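Local coordinates for protein carboxypeptidase D (Drosophila melanogaster, PDB 3MN8) that releases C-terminal arginine or lysine residues from peptides and proteins, using a catalytic zinc ion, to process growth factors, peptide hormones and neuropeptides, at residues D103-M114 with K310-W321. Numbering follows the deposited sequence.
Sequences DETVGRQLLVYM and KYPAASTLPQEW. With ZN (zinc ion), chain F; GEM ((2-guanidinoethylmercapto)succinic acid), chain G.
T105 chi1 of 58° puts OG1 between the backbone N and the carbonyl carbon, which leaves CG2 anti to the carbonyl carbon and over the face of the Y311 ring. Y311 has CG anti to its own backbone N (chi1 -156°), which lays the ring crosswise under that methyl. CG2 sits 3.3 Å from the Y311 ring centroid, almost on the ring normal, a CH-pi contact. Beside it, T105 N gives K310 O a nearly straight hydrogen bond of 3.1 Å. Y40 packs edge-to-face with Y311, and Y148 touches both T105 and Y311. Replacing Y311 by an alanine is likely to leave the T105 methyl without the ring face it rests on and Y40 without this edge-to-face partner.

Further on, V106 splits its branches: CG2 meets P312 CG at 3.4 Å, and CG1 lies against E320 CB and CG. The helix segments 106-114 and 317-321 cross at -68°. Y113 CB touches W321 CE3 at 3.5 Å, while Y113 OH reaches L317 CB. The M114 methyl CE packs on W321 CH2.

E104 binds zinc through both carboxylate oxygens, with H101 and H217 as the other protein ligands. The contact thus joins the zinc-binding HxxE turn and its following helix to the C-terminal helix of the M14 carboxypeptidase catalytic domain.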
# COMPACT_ATOMS: atom_id res chain seq x y z
N ASP A 103 -6.65 17.41 2.83
CA ASP A 103 -6.23 18.48 1.92
C ASP A 103 -5.15 18.04 0.93
O ASP A 103 -4.73 18.81 0.08
CB ASP A 103 -5.77 19.70 2.71
CG ASP A 103 -4.86 19.34 3.88
OD1 ASP A 103 -4.69 20.19 4.77
OD2 ASP A 103 -4.31 18.22 3.91
N GLU A 104 -4.69 16.80 1.05
CA GLU A 104 -3.75 16.21 0.10
C GLU A 104 -4.53 15.30 -0.83
O GLU A 104 -4.79 14.13 -0.50
CB GLU A 104 -2.66 15.44 0.83
CG GLU A 104 -1.89 16.26 1.86
CD GLU A 104 -1.01 15.39 2.72
OE1 GLU A 104 -0.85 14.21 2.37
OE2 GLU A 104 -0.50 15.87 3.74
N THR A 105 -4.86 15.83 -2.00
CA THR A 105 -5.97 15.33 -2.80
C THR A 105 -5.63 14.57 -4.09
O THR A 105 -6.43 13.78 -4.57
CB THR A 105 -6.89 16.52 -3.17
OG1 THR A 105 -6.13 17.52 -3.88
CG2 THR A 105 -7.45 17.16 -1.90
N VAL A 106 -4.45 14.81 -4.68
CA VAL A 106 -4.12 14.19 -5.97
C VAL A 106 -4.23 12.65 -5.93
O VAL A 106 -4.87 12.03 -6.78
CB VAL A 106 -2.71 14.63 -6.48
CG1 VAL A 106 -2.38 13.99 -7.83
CG2 VAL A 106 -2.63 16.15 -6.56
N GLY A 107 -3.62 12.03 -4.92
CA GLY A 107 -3.68 10.59 -4.75
C GLY A 107 -5.11 10.10 -4.82
O GLY A 107 -5.41 9.08 -5.47
N ARG A 108 -5.99 10.83 -4.15
CA ARG A 108 -7.43 10.55 -4.20
C ARG A 108 -7.86 10.30 -5.63
O ARG A 108 -8.34 9.22 -5.96
CB ARG A 108 -8.23 11.72 -3.61
CG ARG A 108 -9.67 11.72 -4.08
CD ARG A 108 -10.47 12.93 -3.60
NE ARG A 108 -11.03 12.71 -2.27
CZ ARG A 108 -12.31 12.53 -1.97
NH1 ARG A 108 -13.27 12.55 -2.89
NH2 ARG A 108 -12.63 12.33 -0.69
N GLN A 109 -7.67 11.30 -6.49
CA GLN A 109 -8.14 11.20 -7.87
C GLN A 109 -7.38 10.15 -8.67
O GLN A 109 -7.98 9.49 -9.54
CB GLN A 109 -8.09 12.55 -8.58
CG GLN A 109 -9.35 13.36 -8.44
CD GLN A 109 -10.58 12.54 -8.76
OE1 GLN A 109 -11.45 12.35 -7.91
NE2 GLN A 109 -10.65 12.04 -9.98
N LEU A 110 -6.09 10.00 -8.39
CA LEU A 110 -5.29 8.98 -9.08
C LEU A 110 -5.82 7.56 -8.85
O LEU A 110 -5.76 6.71 -9.75
CB LEU A 110 -3.82 9.06 -8.67
CG LEU A 110 -3.04 10.26 -9.20
CD1 LEU A 110 -1.59 10.13 -8.82
CD2 LEU A 110 -3.16 10.37 -10.70
N LEU A 111 -6.33 7.30 -7.65
CA LEU A 111 -6.86 5.99 -7.35
C LEU A 111 -8.21 5.81 -8.00
O LEU A 111 -8.58 4.71 -8.41
CB LEU A 111 -6.97 5.78 -5.84
CG LEU A 111 -5.63 5.52 -5.15
CD1 LEU A 111 -5.83 5.21 -3.68
CD2 LEU A 111 -4.95 4.37 -5.87
N VAL A 112 -8.97 6.90 -8.11
CA VAL A 112 -10.24 6.85 -8.79
C VAL A 112 -9.98 6.51 -10.25
O VAL A 112 -10.64 5.64 -10.82
CB VAL A 112 -10.97 8.19 -8.67
CG1 VAL A 112 -12.01 8.33 -9.76
CG2 VAL A 112 -11.61 8.30 -7.28
N TYR A 113 -9.00 7.20 -10.83
CA TYR A 113 -8.52 6.89 -12.18
C TYR A 113 -8.04 5.44 -12.36
O TYR A 113 -8.39 4.77 -13.34
CB TYR A 113 -7.39 7.85 -12.56
CG TYR A 113 -7.83 9.29 -12.75
CD1 TYR A 113 -6.90 10.33 -12.68
CD2 TYR A 113 -9.16 9.61 -13.02
CE1 TYR A 113 -7.29 11.66 -12.86
CE2 TYR A 113 -9.55 10.93 -13.21
CZ TYR A 113 -8.62 11.94 -13.12
OH TYR A 113 -9.01 13.25 -13.30
N MET A 114 -7.21 4.95 -11.45
CA MET A 114 -6.71 3.58 -11.54
C MET A 114 -7.86 2.56 -11.64
O MET A 114 -7.87 1.74 -12.54
CB MET A 114 -5.78 3.26 -10.37
CG MET A 114 -5.21 1.83 -10.36
SD MET A 114 -4.14 1.42 -11.78
CE MET A 114 -2.95 2.75 -11.63
N LYS A 310 -0.61 20.68 -2.35
CA LYS A 310 -1.44 19.69 -1.67
C LYS A 310 -2.77 19.47 -2.40
O LYS A 310 -3.17 18.33 -2.64
CB LYS A 310 -1.69 20.12 -0.22
CG LYS A 310 -0.43 20.15 0.62
CD LYS A 310 -0.73 20.50 2.08
CE LYS A 310 0.37 19.92 3.01
NZ LYS A 310 0.09 20.09 4.48
N TYR A 311 -3.45 20.56 -2.73
CA TYR A 311 -4.76 20.51 -3.38
C TYR A 311 -4.77 21.31 -4.68
O TYR A 311 -5.22 22.45 -4.69
CB TYR A 311 -5.84 21.09 -2.46
CG TYR A 311 -7.25 20.60 -2.72
CD1 TYR A 311 -8.17 20.50 -1.68
CD2 TYR A 311 -7.67 20.22 -3.99
CE1 TYR A 311 -9.47 20.04 -1.89
CE2 TYR A 311 -8.96 19.75 -4.22
CZ TYR A 311 -9.85 19.67 -3.16
OH TYR A 311 -11.14 19.23 -3.36
N PRO A 312 -4.26 20.72 -5.78
CA PRO A 312 -4.20 21.46 -7.05
C PRO A 312 -5.57 21.51 -7.72
O PRO A 312 -6.53 20.96 -7.17
CB PRO A 312 -3.21 20.66 -7.90
CG PRO A 312 -2.66 19.56 -6.97
CD PRO A 312 -3.67 19.38 -5.89
N ALA A 313 -5.65 22.15 -8.88
CA ALA A 313 -6.91 22.26 -9.62
C ALA A 313 -7.09 21.08 -10.56
O ALA A 313 -6.11 20.47 -11.00
CB ALA A 313 -6.98 23.59 -10.39
N ALA A 314 -8.34 20.78 -10.89
CA ALA A 314 -8.67 19.64 -11.74
C ALA A 314 -7.82 19.52 -13.01
O ALA A 314 -7.33 18.44 -13.33
CB ALA A 314 -10.15 19.67 -12.09
N SER A 315 -7.64 20.63 -13.72
CA SER A 315 -6.93 20.62 -15.01
C SER A 315 -5.56 19.99 -14.87
O SER A 315 -4.98 19.52 -15.85
CB SER A 315 -6.81 22.05 -15.58
OG SER A 315 -6.03 22.88 -14.72
N THR A 316 -5.05 20.00 -13.64
CA THR A 316 -3.77 19.40 -13.30
C THR A 316 -3.86 17.88 -13.37
O THR A 316 -2.90 17.21 -13.76
CB THR A 316 -3.33 19.84 -11.89
OG1 THR A 316 -2.59 21.06 -11.99
CG2 THR A 316 -2.46 18.79 -11.23
N LEU A 317 -5.02 17.35 -13.00
CA LEU A 317 -5.23 15.92 -12.81
C LEU A 317 -4.82 15.02 -13.99
O LEU A 317 -4.21 13.96 -13.78
CB LEU A 317 -6.69 15.65 -12.43
CG LEU A 317 -7.25 16.44 -11.24
CD1 LEU A 317 -8.75 16.18 -11.13
CD2 LEU A 317 -6.53 16.10 -9.92
N PRO A 318 -5.18 15.41 -15.22
CA PRO A 318 -4.80 14.57 -16.35
C PRO A 318 -3.29 14.38 -16.48
O PRO A 318 -2.86 13.26 -16.76
CB PRO A 318 -5.36 15.33 -17.54
CG PRO A 318 -6.56 16.01 -16.99
CD PRO A 318 -6.15 16.44 -15.61
N GLN A 319 -2.51 15.44 -16.26
CA GLN A 319 -1.03 15.35 -16.20
C GLN A 319 -0.51 14.42 -15.08
O GLN A 319 0.39 13.58 -15.31
CB GLN A 319 -0.42 16.74 -16.00
CG GLN A 319 -0.01 17.46 -17.27
CD GLN A 319 -0.88 18.68 -17.55
OE1 GLN A 319 -0.40 19.68 -18.09
NE2 GLN A 319 -2.16 18.59 -17.19
N GLU A 320 -1.04 14.60 -13.88
CA GLU A 320 -0.68 13.77 -12.75
C GLU A 320 -0.92 12.31 -13.09
O GLU A 320 -0.14 11.43 -12.72
CB GLU A 320 -1.46 14.16 -11.49
CG GLU A 320 -1.27 15.62 -11.05
CD GLU A 320 0.17 15.95 -10.61
OE1 GLU A 320 1.06 15.07 -10.71
OE2 GLU A 320 0.40 17.09 -10.14
N TRP A 321 -2.01 12.05 -13.82
CA TRP A 321 -2.29 10.67 -14.22
C TRP A 321 -1.18 10.08 -15.09
O TRP A 321 -0.69 8.98 -14.83
CB TRP A 321 -3.65 10.53 -14.92
CG TRP A 321 -3.78 9.21 -15.61
CD1 TRP A 321 -3.71 8.98 -16.95
CD2 TRP A 321 -3.93 7.92 -14.99
NE1 TRP A 321 -3.83 7.64 -17.21
CE2 TRP A 321 -3.97 6.96 -16.02
CE3 TRP A 321 -4.05 7.49 -13.66
CZ2 TRP A 321 -4.12 5.59 -15.77
CZ3 TRP A 321 -4.20 6.12 -13.41
CH2 TRP A 321 -4.24 5.20 -14.46
ZN ZN F . -0.02 13.95 4.19
C8 GEM G . 4.21 13.33 6.49
S7 GEM G . 4.11 11.61 6.10
C6 GEM G . 5.52 11.44 5.03
C5 GEM G . 6.82 11.94 5.65
N3 GEM G . 7.18 11.02 6.72
C1 GEM G . 8.15 11.18 7.62
N4 GEM G . 8.36 10.26 8.54
N2 GEM G . 8.90 12.28 7.60
C9 GEM G . 3.22 13.59 7.60
O14 GEM G . 2.48 12.65 7.96
O15 GEM G . 3.19 14.72 8.13
C10 GEM G . 3.97 14.24 5.28
C11 GEM G . 2.56 14.26 4.69
O12 GEM G . 2.46 14.12 3.45
O13 GEM G . 1.57 14.44 5.45